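PDB 2PK0: Serine/threonine protein phosphatase Stp1 from Streptococcus agalactiae, which removes phosphate from phosphorylated serine and threonine residues of proteins, as a PP2C-family phosphatase with bound magnesium ions. Local coordinates for residues A[9-14]-A[224-229]; A[81-86]-A[119-124]; A[88-93]-A[102-107]; A[127-132]-A[207-212]; A[132-137]-A[193-198]. All coordinates share one frame; numbering follows the deposited sequence.

Contact 1 of 5, residues A[9-14]-A[224-229]; sequences SLLTDI and DLITLA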
# COMPACT_ATOMS: atom_id res chain seq x y z
N SER A 9 0.51 12.98 -3.52
CA SER A 9 1.01 12.68 -4.87
C SER A 9 0.92 11.18 -5.20
O SER A 9 1.47 10.35 -4.47
CB SER A 9 2.45 13.15 -4.99
OG SER A 9 2.95 13.03 -6.30
N LEU A 10 0.24 10.84 -6.31
CA LEU A 10 0.10 9.44 -6.73
C LEU A 10 0.89 9.18 -8.01
O LEU A 10 0.89 10.02 -8.90
CB LEU A 10 -1.37 9.11 -6.99
CG LEU A 10 -2.44 9.32 -5.91
CD1 LEU A 10 -3.75 8.82 -6.42
CD2 LEU A 10 -2.14 8.62 -4.60
N LEU A 11 1.57 8.05 -8.10
CA LEU A 11 2.27 7.68 -9.34
C LEU A 11 2.34 6.17 -9.48
O LEU A 11 2.61 5.46 -8.50
CB LEU A 11 3.70 8.26 -9.40
CG LEU A 11 4.47 8.10 -10.75
CD1 LEU A 11 3.70 8.76 -11.91
CD2 LEU A 11 5.88 8.64 -10.71
N THR A 12 2.09 5.68 -10.69
CA THR A 12 2.37 4.29 -10.98
C THR A 12 3.27 4.16 -12.21
O THR A 12 3.22 5.00 -13.11
CB THR A 12 1.09 3.42 -11.16
OG1 THR A 12 1.49 2.05 -11.29
CG2 THR A 12 0.30 3.82 -12.40
N ASP A 13 4.11 3.12 -12.21
CA ASP A 13 5.00 2.82 -13.33
C ASP A 13 5.07 1.32 -13.56
O ASP A 13 5.07 0.53 -12.61
CB ASP A 13 6.41 3.36 -13.09
CG ASP A 13 7.24 3.36 -14.37
OD1 ASP A 13 7.25 4.39 -15.06
OD2 ASP A 13 7.87 2.34 -14.69
N ILE A 14 5.16 0.94 -14.83
CA ILE A 14 5.13 -0.45 -15.22
C ILE A 14 6.40 -1.16 -14.78
O ILE A 14 6.34 -2.31 -14.37
CB ILE A 14 4.81 -0.59 -16.76
CG1 ILE A 14 4.41 -2.01 -17.13
CG2 ILE A 14 5.96 -0.10 -17.65
CD1 ILE A 14 3.78 -2.07 -18.51
N ASP A 224 11.22 10.89 -9.30
CA ASP A 224 12.59 10.48 -8.97
C ASP A 224 12.67 9.13 -8.29
O ASP A 224 13.64 8.42 -8.45
CB ASP A 224 13.25 11.51 -8.05
CG ASP A 224 13.67 12.77 -8.76
OD1 ASP A 224 13.57 12.83 -10.00
OD2 ASP A 224 14.12 13.70 -8.08
N LEU A 225 11.64 8.79 -7.52
CA LEU A 225 11.57 7.50 -6.85
C LEU A 225 11.42 6.35 -7.84
O LEU A 225 12.07 5.32 -7.69
CB LEU A 225 10.41 7.48 -5.86
CG LEU A 225 10.56 8.19 -4.51
CD1 LEU A 225 9.29 8.03 -3.68
CD2 LEU A 225 11.72 7.63 -3.73
N ILE A 226 10.58 6.52 -8.87
CA ILE A 226 10.36 5.42 -9.80
C ILE A 226 11.50 5.32 -10.82
O ILE A 226 11.83 4.21 -11.27
CB ILE A 226 8.92 5.39 -10.44
CG1 ILE A 226 8.75 6.47 -11.51
CG2 ILE A 226 7.82 5.53 -9.37
CD1 ILE A 226 9.10 6.03 -12.89
N THR A 227 12.08 6.47 -11.17
CA THR A 227 13.25 6.53 -12.06
C THR A 227 14.39 5.76 -11.44
O THR A 227 14.97 4.87 -12.07
CB THR A 227 13.68 7.99 -12.32
OG1 THR A 227 12.62 8.69 -12.97
CG2 THR A 227 14.94 8.06 -13.19
N LEU A 228 14.67 6.05 -10.17
CA LEU A 228 15.68 5.31 -9.40
C LEU A 228 15.37 3.82 -9.27
O LEU A 228 16.26 2.99 -9.39
CB LEU A 228 15.88 5.93 -8.01
CG LEU A 228 17.04 5.35 -7.21
CD1 LEU A 228 18.34 5.42 -8.01
CD2 LEU A 228 17.19 6.02 -5.86
N ALA A 229 14.10 3.48 -9.05
CA ALA A 229 13.70 2.09 -8.94
C ALA A 229 13.91 1.36 -10.26
O ALA A 229 14.28 0.19 -10.29
CB ALA A 229 12.28 1.98 -8.46
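Asp-13, at the end of strand 6-13, turns its carboxylate to helix 218-231, where Ile-226 CD1 lies over one face of it. Its OD2 accepts a hydrogen bond from the backbone N of Gly-15 and a weak one from Asn-230 ND2, so both the turn after the strand and the next part of the helix hold this oxygen. The other oxygen, Asp-13 OD1, lies 3.3 Å from Ile-226 CD1, and the aliphatic start of the side chain is close as well, Asp-13 CB being 3.8 Å from Ile-226 CD1. This is the outer layer of the PP2C sandwich, in which helices pack on the outside of two antiparallel sheets; strand 6-13 is an edge strand of its sheet and pairs with strand 238-245 through Leu-11 to Val-240 and Asp-13 to Ile-238. Two residues back along the strand, Leu-11 points to the same side as Asp-13. It also touches Asn-222 and Gln-223 of the helix, while Ile-226 rests on Ile-238 of the neighbouring strand as well. One isoleucine thus serves both strand residues, crossing each at about a right angle. CG1 of Ile-226 sits between its backbone N and carbonyl carbon (chi1 75°), and together with chi2 at 91° this carries CD1 to the carboxylate. No hydrogen bond links the two segments directly. Both CG1 and CG2 of the isoleucine stay against the leucine: Leu-11 CD2 is 3.7 Å from Ile-226 CG1 and 3.9 Å from Ile-226 CG2.

Contact 2 of 5, residues A[81-86]-A[119-124]; sequences VSIETE and AHVGDS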
# COMPACT_ATOMS: atom_id res chain seq x y z
N VAL A 81 -14.82 -4.30 7.60
CA VAL A 81 -16.00 -4.84 6.93
C VAL A 81 -15.85 -4.90 5.40
O VAL A 81 -16.04 -5.97 4.81
CB VAL A 81 -17.27 -4.07 7.36
CG1 VAL A 81 -18.46 -4.38 6.45
CG2 VAL A 81 -17.59 -4.38 8.83
N SER A 82 -15.49 -3.78 4.76
CA SER A 82 -15.34 -3.70 3.29
C SER A 82 -14.27 -4.64 2.72
O SER A 82 -14.41 -5.16 1.61
CB SER A 82 -14.97 -2.28 2.86
OG SER A 82 -15.78 -1.32 3.52
N ILE A 83 -13.20 -4.82 3.46
CA ILE A 83 -12.14 -5.71 3.04
C ILE A 83 -12.60 -7.18 3.05
O ILE A 83 -12.24 -7.95 2.17
CB ILE A 83 -10.85 -5.45 3.85
CG1 ILE A 83 -10.31 -4.07 3.47
CG2 ILE A 83 -9.79 -6.52 3.63
CD1 ILE A 83 -9.04 -3.74 4.14
N GLU A 84 -13.44 -7.57 4.00
CA GLU A 84 -13.97 -8.92 3.95
C GLU A 84 -14.94 -9.14 2.79
O GLU A 84 -14.92 -10.20 2.16
CB GLU A 84 -14.57 -9.36 5.29
CG GLU A 84 -14.66 -10.88 5.42
CD GLU A 84 -13.46 -11.60 4.79
OE1 GLU A 84 -12.31 -11.45 5.30
OE2 GLU A 84 -13.67 -12.32 3.79
N THR A 85 -15.76 -8.14 2.48
CA THR A 85 -16.69 -8.31 1.39
C THR A 85 -15.97 -8.33 0.04
O THR A 85 -16.37 -9.04 -0.88
CB THR A 85 -17.84 -7.28 1.40
OG1 THR A 85 -17.35 -6.01 0.97
CG2 THR A 85 -18.47 -7.17 2.80
N GLU A 86 -14.87 -7.58 -0.06
CA GLU A 86 -14.05 -7.57 -1.27
C GLU A 86 -13.22 -8.85 -1.42
O GLU A 86 -13.03 -9.35 -2.54
CB GLU A 86 -13.17 -6.32 -1.28
CG GLU A 86 -12.87 -5.79 -2.65
CD GLU A 86 -14.09 -5.23 -3.38
OE1 GLU A 86 -15.06 -4.80 -2.71
OE2 GLU A 86 -14.05 -5.21 -4.63
N ALA A 119 -5.42 0.20 6.92
CA ALA A 119 -5.61 -1.24 6.87
C ALA A 119 -4.59 -1.79 5.88
O ALA A 119 -4.36 -1.18 4.83
CB ALA A 119 -7.02 -1.58 6.41
N HIS A 120 -4.00 -2.96 6.18
CA HIS A 120 -2.85 -3.49 5.43
C HIS A 120 -2.92 -5.01 5.27
O HIS A 120 -3.13 -5.71 6.24
CB HIS A 120 -1.56 -3.08 6.13
CG HIS A 120 -0.42 -4.02 5.95
ND1 HIS A 120 0.21 -4.21 4.73
CD2 HIS A 120 0.24 -4.81 6.83
CE1 HIS A 120 1.19 -5.08 4.88
NE2 HIS A 120 1.23 -5.46 6.14
N VAL A 121 -2.76 -5.50 4.04
CA VAL A 121 -2.86 -6.91 3.68
C VAL A 121 -1.83 -7.18 2.57
O VAL A 121 -1.96 -6.63 1.50
CB VAL A 121 -4.24 -7.25 3.04
CG1 VAL A 121 -4.28 -8.73 2.60
CG2 VAL A 121 -5.38 -6.96 3.97
N GLY A 122 -0.83 -8.03 2.82
CA GLY A 122 0.16 -8.33 1.81
C GLY A 122 1.57 -7.86 2.11
O GLY A 122 1.98 -7.75 3.27
N ASP A 123 2.33 -7.58 1.05
CA ASP A 123 3.72 -7.13 1.17
C ASP A 123 3.93 -5.71 0.64
O ASP A 123 5.06 -5.28 0.40
CB ASP A 123 4.70 -8.11 0.51
CG ASP A 123 4.44 -8.30 -0.97
OD1 ASP A 123 3.39 -7.84 -1.48
OD2 ASP A 123 5.30 -8.93 -1.64
N SER A 124 2.84 -4.99 0.44
CA SER A 124 2.93 -3.56 0.20
C SER A 124 3.31 -2.88 1.51
O SER A 124 3.22 -3.47 2.59
CB SER A 124 1.61 -3.03 -0.34
OG SER A 124 1.37 -3.47 -1.66
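Ile-83 of helix 72-96 reaches down on two residues of strand 115-121, one with each branch. Its CD1 lies 3.7 Å from Ala-119 CB, and its CG2 looks at Val-121 CG2 from 4.4 Å, a looser touch. The longer branch is fully extended (chi2 -177°), with CG1 anti to the carbonyl carbon, and this carries CD1 outward from the helix to the small alanine; CG2 takes the place anti to the backbone N and faces the valine. Ala-119 and Val-121 alternate with His-120, so both point to the helix while the histidine turns to the other face of the sheet. Further out, Ile-106 of the adjacent strand packs on both Ile-83 and Val-121, Leu-181 of strand 180-185 lies against Ala-119, and Val-177 also touches Ile-83. The strand itself is set by backbone pairing, Ala-119 with Ala-108 and Val-121 with Ile-106 on one edge and His-120 with Asp-180 on the other. This is the helix-on-sheet layer of the PP2C sandwich. On the far face, His-120 stacks on His-141 and is bonded through ND1 to Glu-107 and through NE2 to the carbonyl of Ser-139. All three residues that touch across the contact are buried and they meet through carbon alone, so helix and strand are joined by apolar packing with no directional bond between them.

Contact 3 of 5, residues A[88-93]-A[102-107]; sequences RKIYEL and MGTTIE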
# COMPACT_ATOMS: atom_id res chain seq x y z
N ARG A 88 -14.10 -11.92 -0.41
CA ARG A 88 -14.97 -12.95 -0.93
C ARG A 88 -15.53 -12.61 -2.33
O ARG A 88 -15.86 -13.51 -3.09
CB ARG A 88 -16.08 -13.28 0.07
CG ARG A 88 -17.08 -12.19 0.28
CD ARG A 88 -17.78 -12.28 1.62
NE ARG A 88 -18.55 -13.50 1.78
CZ ARG A 88 -18.28 -14.42 2.70
NH1 ARG A 88 -19.03 -15.51 2.79
NH2 ARG A 88 -17.25 -14.25 3.53
N LYS A 89 -15.59 -11.33 -2.68
CA LYS A 89 -16.01 -10.94 -4.03
C LYS A 89 -14.96 -11.31 -5.09
O LYS A 89 -15.29 -11.76 -6.18
CB LYS A 89 -16.31 -9.44 -4.10
CG LYS A 89 -17.07 -8.99 -5.32
CD LYS A 89 -17.17 -7.46 -5.44
CE LYS A 89 -17.73 -7.10 -6.84
NZ LYS A 89 -18.43 -5.75 -6.93
N ILE A 90 -13.69 -11.16 -4.75
CA ILE A 90 -12.61 -11.48 -5.68
C ILE A 90 -12.33 -12.99 -5.72
O ILE A 90 -11.96 -13.54 -6.76
CB ILE A 90 -11.35 -10.67 -5.32
CG1 ILE A 90 -11.58 -9.21 -5.65
CG2 ILE A 90 -10.12 -11.12 -6.07
CD1 ILE A 90 -10.33 -8.45 -5.58
N TYR A 91 -12.52 -13.67 -4.59
CA TYR A 91 -12.36 -15.12 -4.56
C TYR A 91 -13.40 -15.78 -5.46
O TYR A 91 -13.09 -16.66 -6.24
CB TYR A 91 -12.51 -15.68 -3.15
CG TYR A 91 -12.47 -17.20 -3.12
CD1 TYR A 91 -11.29 -17.88 -3.39
CD2 TYR A 91 -13.62 -17.95 -2.85
CE1 TYR A 91 -11.22 -19.26 -3.39
CE2 TYR A 91 -13.58 -19.34 -2.84
CZ TYR A 91 -12.37 -19.99 -3.12
OH TYR A 91 -12.29 -21.37 -3.12
N GLU A 92 -14.64 -15.32 -5.32
CA GLU A 92 -15.76 -15.86 -6.08
C GLU A 92 -15.50 -15.63 -7.56
O GLU A 92 -15.63 -16.54 -8.37
CB GLU A 92 -17.05 -15.16 -5.67
CG GLU A 92 -18.15 -16.07 -5.17
CD GLU A 92 -18.04 -16.41 -3.68
OE1 GLU A 92 -17.24 -17.31 -3.32
OE2 GLU A 92 -18.78 -15.79 -2.87
N LEU A 93 -15.08 -14.41 -7.90
CA LEU A 93 -14.75 -14.03 -9.27
C LEU A 93 -13.53 -14.81 -9.79
O LEU A 93 -13.44 -15.10 -10.98
CB LEU A 93 -14.52 -12.53 -9.37
CG LEU A 93 -14.32 -11.88 -10.74
CD1 LEU A 93 -15.59 -11.97 -11.59
CD2 LEU A 93 -13.87 -10.44 -10.59
N MET A 102 -5.89 -15.52 -8.67
CA MET A 102 -6.28 -14.12 -8.60
C MET A 102 -6.24 -13.59 -7.18
O MET A 102 -6.75 -14.24 -6.25
CB MET A 102 -7.68 -13.93 -9.15
CG MET A 102 -8.18 -12.52 -9.04
SD MET A 102 -9.31 -12.16 -10.37
CE MET A 102 -10.82 -12.36 -9.52
N GLY A 103 -5.64 -12.42 -7.01
CA GLY A 103 -5.59 -11.80 -5.71
C GLY A 103 -4.84 -10.48 -5.72
O GLY A 103 -4.13 -10.17 -6.68
N THR A 104 -4.99 -9.72 -4.64
CA THR A 104 -4.26 -8.47 -4.53
C THR A 104 -3.80 -8.15 -3.11
O THR A 104 -4.41 -8.58 -2.15
CB THR A 104 -5.08 -7.29 -5.09
OG1 THR A 104 -4.32 -6.09 -4.93
CG2 THR A 104 -6.40 -7.14 -4.38
N THR A 105 -2.71 -7.40 -2.98
CA THR A 105 -2.40 -6.78 -1.69
C THR A 105 -3.32 -5.57 -1.50
O THR A 105 -3.94 -5.10 -2.46
CB THR A 105 -0.95 -6.25 -1.60
OG1 THR A 105 -0.81 -5.07 -2.41
CG2 THR A 105 0.05 -7.28 -2.02
N ILE A 106 -3.40 -5.04 -0.29
CA ILE A 106 -4.02 -3.72 -0.11
C ILE A 106 -3.32 -2.84 0.93
O ILE A 106 -2.81 -3.32 1.94
CB ILE A 106 -5.54 -3.79 0.19
CG1 ILE A 106 -6.24 -2.53 -0.33
CG2 ILE A 106 -5.82 -4.01 1.69
CD1 ILE A 106 -7.63 -2.32 0.23
N GLU A 107 -3.28 -1.54 0.63
CA GLU A 107 -3.04 -0.50 1.62
C GLU A 107 -4.16 0.53 1.49
O GLU A 107 -4.35 1.13 0.42
CB GLU A 107 -1.69 0.21 1.42
CG GLU A 107 -0.46 -0.67 1.40
CD GLU A 107 -0.32 -1.56 2.63
OE1 GLU A 107 -0.69 -1.14 3.74
OE2 GLU A 107 0.14 -2.71 2.48
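The flat groups that Met-102 meets are two carbonyl groups of helix 72-96, those of Ile-90 and Leu-93. Met-102 CE, the methyl, lies over the face of the Leu-93 carbonyl, 3.7 Å from Leu-93 C, and beyond the oxygen end of the other, 3.2 Å from Ile-90 O. Met-102 stands just ahead of strand 103-112, so the end of the helix is packed against the start of a central strand of one sheet of the PP2C sandwich; only a short connection in the chain separates the two. The methionine leaves its backbone with CG anti to N (chi1 177°), then bends at chi2 and chi3, and this brings CE back against the helix backbone between Ile-90 and Leu-93. Met-102 CE also touches Leu-93 CB and Ile-90 CG2, each at 3.7 Å. Ile-90 and Met-102 cross at about a right angle, the isoleucine's CG2 lying against both CG and CE of the methionine. From neighbouring helix 48-64, Met-55 packs on Leu-93, and Thr-56 on Ile-90 and Thr-104. The strand is interrupted at Thr-105, which pairs with Asp-41, a magnesium ligand, through its backbone and OG1. Further along from Met-102, Ile-90 CD1 comes within 4.3 Å of Thr-104 CG2, while Thr-104 OG1 gives a 2.7 Å hydrogen bond to Thr-105 O, in the carbonyl plane and on a lone pair, at a C=O...donor angle of 130°.

Contact 4 of 5, residues A[127-132]-A[207-212]; sequences GIVRQG and DIATVL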
# COMPACT_ATOMS: atom_id res chain seq x y z
N GLY A 127 5.32 3.72 5.26
CA GLY A 127 6.33 4.27 6.13
C GLY A 127 6.20 5.76 6.37
O GLY A 127 5.49 6.46 5.65
N ILE A 128 6.88 6.26 7.39
CA ILE A 128 6.95 7.69 7.61
C ILE A 128 8.39 8.10 7.50
O ILE A 128 9.27 7.44 8.04
CB ILE A 128 6.38 8.10 9.00
CG1 ILE A 128 4.87 7.97 9.03
CG2 ILE A 128 6.77 9.54 9.35
CD1 ILE A 128 4.33 7.98 10.41
N VAL A 129 8.64 9.17 6.77
CA VAL A 129 9.95 9.80 6.76
C VAL A 129 9.95 11.08 7.60
O VAL A 129 9.21 12.02 7.30
CB VAL A 129 10.41 10.05 5.32
CG1 VAL A 129 11.72 10.86 5.28
CG2 VAL A 129 10.55 8.71 4.60
N ARG A 130 10.74 11.09 8.66
CA ARG A 130 10.85 12.25 9.59
C ARG A 130 12.32 12.56 9.83
O ARG A 130 13.10 11.64 10.11
CB ARG A 130 10.18 11.93 10.92
CG ARG A 130 10.17 13.03 11.97
CD ARG A 130 9.27 12.63 13.15
NE ARG A 130 7.92 12.34 12.68
CZ ARG A 130 7.07 11.46 13.22
NH1 ARG A 130 7.43 10.74 14.29
NH2 ARG A 130 5.88 11.27 12.68
N GLN A 131 12.68 13.83 9.75
CA GLN A 131 14.05 14.29 10.00
C GLN A 131 15.09 13.40 9.31
O GLN A 131 16.03 12.92 9.94
CB GLN A 131 14.34 14.38 11.51
CG GLN A 131 13.43 15.33 12.30
CD GLN A 131 13.73 16.80 12.05
OE1 GLN A 131 14.87 17.25 12.21
NE2 GLN A 131 12.71 17.56 11.65
N GLY A 132 14.87 13.13 8.03
CA GLY A 132 15.74 12.25 7.23
C GLY A 132 15.69 10.76 7.52
O GLY A 132 16.54 10.03 7.06
N ASP A 207 17.64 5.35 0.94
CA ASP A 207 17.53 5.83 -0.45
C ASP A 207 16.25 6.64 -0.68
O ASP A 207 16.28 7.66 -1.37
CB ASP A 207 17.57 4.67 -1.45
CG ASP A 207 18.93 3.97 -1.51
OD1 ASP A 207 19.96 4.61 -1.19
OD2 ASP A 207 18.96 2.77 -1.86
N ILE A 208 15.13 6.15 -0.13
CA ILE A 208 13.82 6.80 -0.26
C ILE A 208 13.87 8.10 0.51
O ILE A 208 13.49 9.15 -0.02
CB ILE A 208 12.68 5.91 0.29
CG1 ILE A 208 12.58 4.62 -0.52
CG2 ILE A 208 11.33 6.62 0.26
CD1 ILE A 208 11.69 3.58 0.12
N ALA A 209 14.38 8.03 1.74
CA ALA A 209 14.58 9.22 2.60
C ALA A 209 15.43 10.30 1.93
O ALA A 209 15.17 11.48 2.07
CB ALA A 209 15.18 8.81 3.92
N THR A 210 16.44 9.86 1.18
CA THR A 210 17.32 10.76 0.44
C THR A 210 16.59 11.52 -0.65
O THR A 210 16.78 12.73 -0.81
CB THR A 210 18.49 9.96 -0.13
OG1 THR A 210 19.41 9.69 0.94
CG2 THR A 210 19.22 10.69 -1.28
N VAL A 211 15.72 10.83 -1.39
CA VAL A 211 15.03 11.44 -2.53
C VAL A 211 14.10 12.53 -2.03
O VAL A 211 14.00 13.61 -2.61
CB VAL A 211 14.25 10.39 -3.35
CG1 VAL A 211 13.34 11.07 -4.36
CG2 VAL A 211 15.20 9.44 -4.07
N LEU A 212 13.47 12.27 -0.89
CA LEU A 212 12.45 13.16 -0.38
C LEU A 212 13.02 14.35 0.36
O LEU A 212 12.28 15.27 0.69
CB LEU A 212 11.49 12.39 0.51
CG LEU A 212 10.76 11.18 -0.09
CD1 LEU A 212 9.84 10.61 0.97
CD2 LEU A 212 9.97 11.56 -1.36
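Val-129 points from strand 125-130 to helix 205-212, and its CB splits the contact between two helix residues, Ala-209 and Leu-212. This is the helical layer of the PP2C sandwich that lies over the sheet containing strands 125-130 and 191-195. Val-129 CG1, anti to the backbone N (chi1 173°), comes to 4.2 Å from Ala-209 CB. Val-129 CG2, anti to the carbonyl carbon, stands 4.2 Å from Leu-212 CD1, the two side chains crossing at a slant. Three residues apart, Ala-209 and Leu-212 fall on the same side of the helix, one turn after the other, and present that side to the sheet. Strand 191-195 shares the surface: Val-193 packs on both Val-129 and Leu-212, and Tyr-191, the backbone partner of Val-129, touches Leu-212 too. On an adjacent side the helix rests on helix 218-231, with Ile-208 and Val-211 against Leu-225. Strand 125-130 then turns back into strand 133-136 through a tight two-residue hairpin; Gln-131 and Gly-132 both have positive phi, with backbone angles close to those of a type I' turn, and Gly-132 is at phi 71°. That turn swings the chain over to the helix, where the nearest pair of CA atoms is Gly-132 and Ala-209, 5.7 Å apart. No hydrogen bond joins helix to hairpin; instead the methyl CB of Ala-209 lies 3.6 Å from Gly-132 O.

Contact 5 of 5, residues A[132-137]-A[193-198]; sequences GEYHLL and VVNSDG. With MG (magnesium ion), chain F.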
# COMPACT_ATOMS: atom_id res chain seq x y z
N GLY A 132 14.87 13.13 8.03
CA GLY A 132 15.74 12.25 7.23
C GLY A 132 15.69 10.76 7.52
O GLY A 132 16.54 10.03 7.06
N GLU A 133 14.71 10.29 8.28
CA GLU A 133 14.70 8.87 8.65
C GLU A 133 13.41 8.15 8.29
O GLU A 133 12.34 8.66 8.58
CB GLU A 133 14.96 8.71 10.15
CG GLU A 133 15.08 7.25 10.56
CD GLU A 133 15.33 7.06 12.03
OE1 GLU A 133 15.58 8.06 12.74
OE2 GLU A 133 15.26 5.90 12.47
N TYR A 134 13.52 6.95 7.69
CA TYR A 134 12.34 6.13 7.34
C TYR A 134 11.90 5.22 8.47
O TYR A 134 12.66 4.37 8.92
CB TYR A 134 12.64 5.28 6.11
CG TYR A 134 11.50 4.41 5.59
CD1 TYR A 134 10.65 4.89 4.59
CD2 TYR A 134 11.29 3.12 6.07
CE1 TYR A 134 9.62 4.11 4.10
CE2 TYR A 134 10.25 2.32 5.58
CZ TYR A 134 9.43 2.82 4.59
OH TYR A 134 8.40 2.05 4.10
N HIS A 135 10.67 5.38 8.92
CA HIS A 135 10.13 4.49 9.94
C HIS A 135 9.11 3.54 9.33
O HIS A 135 8.07 3.99 8.87
CB HIS A 135 9.45 5.30 11.04
CG HIS A 135 10.38 6.18 11.81
ND1 HIS A 135 10.91 5.82 13.03
CD2 HIS A 135 10.89 7.40 11.52
CE1 HIS A 135 11.69 6.79 13.47
NE2 HIS A 135 11.70 7.75 12.57
N LEU A 136 9.41 2.24 9.33
CA LEU A 136 8.48 1.25 8.80
C LEU A 136 7.29 1.03 9.73
O LEU A 136 7.45 0.85 10.93
CB LEU A 136 9.22 -0.07 8.55
CG LEU A 136 8.41 -1.29 8.10
CD1 LEU A 136 7.69 -1.06 6.76
CD2 LEU A 136 9.29 -2.52 8.05
N LEU A 137 6.08 1.07 9.17
CA LEU A 137 4.85 0.93 9.96
C LEU A 137 4.14 -0.42 9.83
O LEU A 137 3.42 -0.81 10.73
CB LEU A 137 3.85 2.04 9.60
CG LEU A 137 4.27 3.48 9.92
CD1 LEU A 137 3.07 4.43 9.79
CD2 LEU A 137 4.92 3.56 11.30
N VAL A 193 4.76 7.50 3.19
CA VAL A 193 5.15 6.83 1.97
C VAL A 193 4.40 5.51 1.84
O VAL A 193 4.67 4.55 2.55
CB VAL A 193 6.67 6.58 1.93
CG1 VAL A 193 7.09 5.97 0.56
CG2 VAL A 193 7.44 7.86 2.19
N VAL A 194 3.45 5.45 0.93
CA VAL A 194 2.72 4.22 0.70
C VAL A 194 3.20 3.62 -0.62
O VAL A 194 3.15 4.28 -1.66
CB VAL A 194 1.19 4.49 0.65
CG1 VAL A 194 0.44 3.18 0.52
CG2 VAL A 194 0.73 5.24 1.89
N ASN A 195 3.68 2.38 -0.60
CA ASN A 195 4.20 1.77 -1.82
C ASN A 195 4.00 0.24 -1.99
O ASN A 195 3.81 -0.51 -1.03
CB ASN A 195 5.68 2.12 -2.00
CG ASN A 195 6.53 1.56 -0.91
OD1 ASN A 195 7.07 0.47 -1.04
ND2 ASN A 195 6.64 2.28 0.18
N SER A 196 4.06 -0.21 -3.24
CA SER A 196 4.02 -1.63 -3.55
C SER A 196 5.45 -2.09 -3.48
O SER A 196 6.35 -1.24 -3.41
CB SER A 196 3.47 -1.87 -4.95
OG SER A 196 4.27 -1.23 -5.92
N ASP A 197 5.69 -3.40 -3.53
CA ASP A 197 7.03 -3.92 -3.27
C ASP A 197 8.07 -3.50 -4.30
O ASP A 197 9.26 -3.50 -4.01
CB ASP A 197 7.03 -5.45 -3.04
CG ASP A 197 6.37 -6.24 -4.19
OD1 ASP A 197 5.78 -5.62 -5.09
OD2 ASP A 197 6.42 -7.49 -4.19
N GLY A 198 7.62 -3.08 -5.48
CA GLY A 198 8.51 -2.68 -6.55
C GLY A 198 9.37 -1.47 -6.24
O GLY A 198 10.41 -1.28 -6.85
MG MG F . 4.73 -6.24 -6.75
O HOH W 1 4.81 -8.31 -6.14
O HOH W 2 3.59 -7.23 -8.34
O HOH W 3 3.98 -4.40 -7.61
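The edge strand 133-136 and the strand that leads into the magnesium site meet here through Tyr-134 and Val-193. Tyr-134 stretches away from its backbone with CG anti to N (chi1 -178°), which lays the ring across intervening strand 125-130. Val-193 comes to the ring at its edge, near the ring plane, and Tyr-134 CE1 is 4.4 Å from Val-193 CB. The phenol end passes over Gly-127 of the strand between, Tyr-134 OH lying against Gly-127 CA, and goes on to the side chain of Asn-195. Tyr-134 also touches Val-129 and, from the start of helix 205-212, Asn-205, so the ring is buried between sheet and helix. In the PP2C sandwich these three strands run antiparallel within one sheet, and strand 191-195 delivers its end to the metal site at one end of the sandwich. Two residues after Asn-195, Asp-197 binds magnesium through one oxygen, Asp-197 OD1 standing 2.1 Å from the magnesium ion while Asp-197 OD2 remains at 3.3 Å. Three waters at 2.2 Å from the ion and the carboxylates of Asp-41 and Asp-236 complete six ligands. The second oxygen is used too: one of the metal-bound waters donates a hydrogen bond of 2.7 Å to Asp-197 OD2, so this carboxylate holds the ion directly and also through its hydration shell. Asp-123 OD2, another acidic oxygen, lies close to Asp-197 OD2.

From the N terminus, strand 6-13 opens contact 1, whose loop shuts only at helix 218-231, so the other four all fall within it. Contact 2 starts next, on helix 72-96, and encloses contact 3; both set that helix on one sheet, through adjacent strands 115-121 and 103-112. Once contact 2 has closed, strand 125-130 opens contact 4, which contains contact 5 and shares Gly-132 with it. No loops cross. Contacts 1, 4 and 5 belong to the other sheet, and helices 205-212 and 218-231 pack together where contacts 1 and 4 touch. Asp-123 of contact 2 and Asp-197 of contact 5 come close to each other where the two halves meet, at a magnesium site.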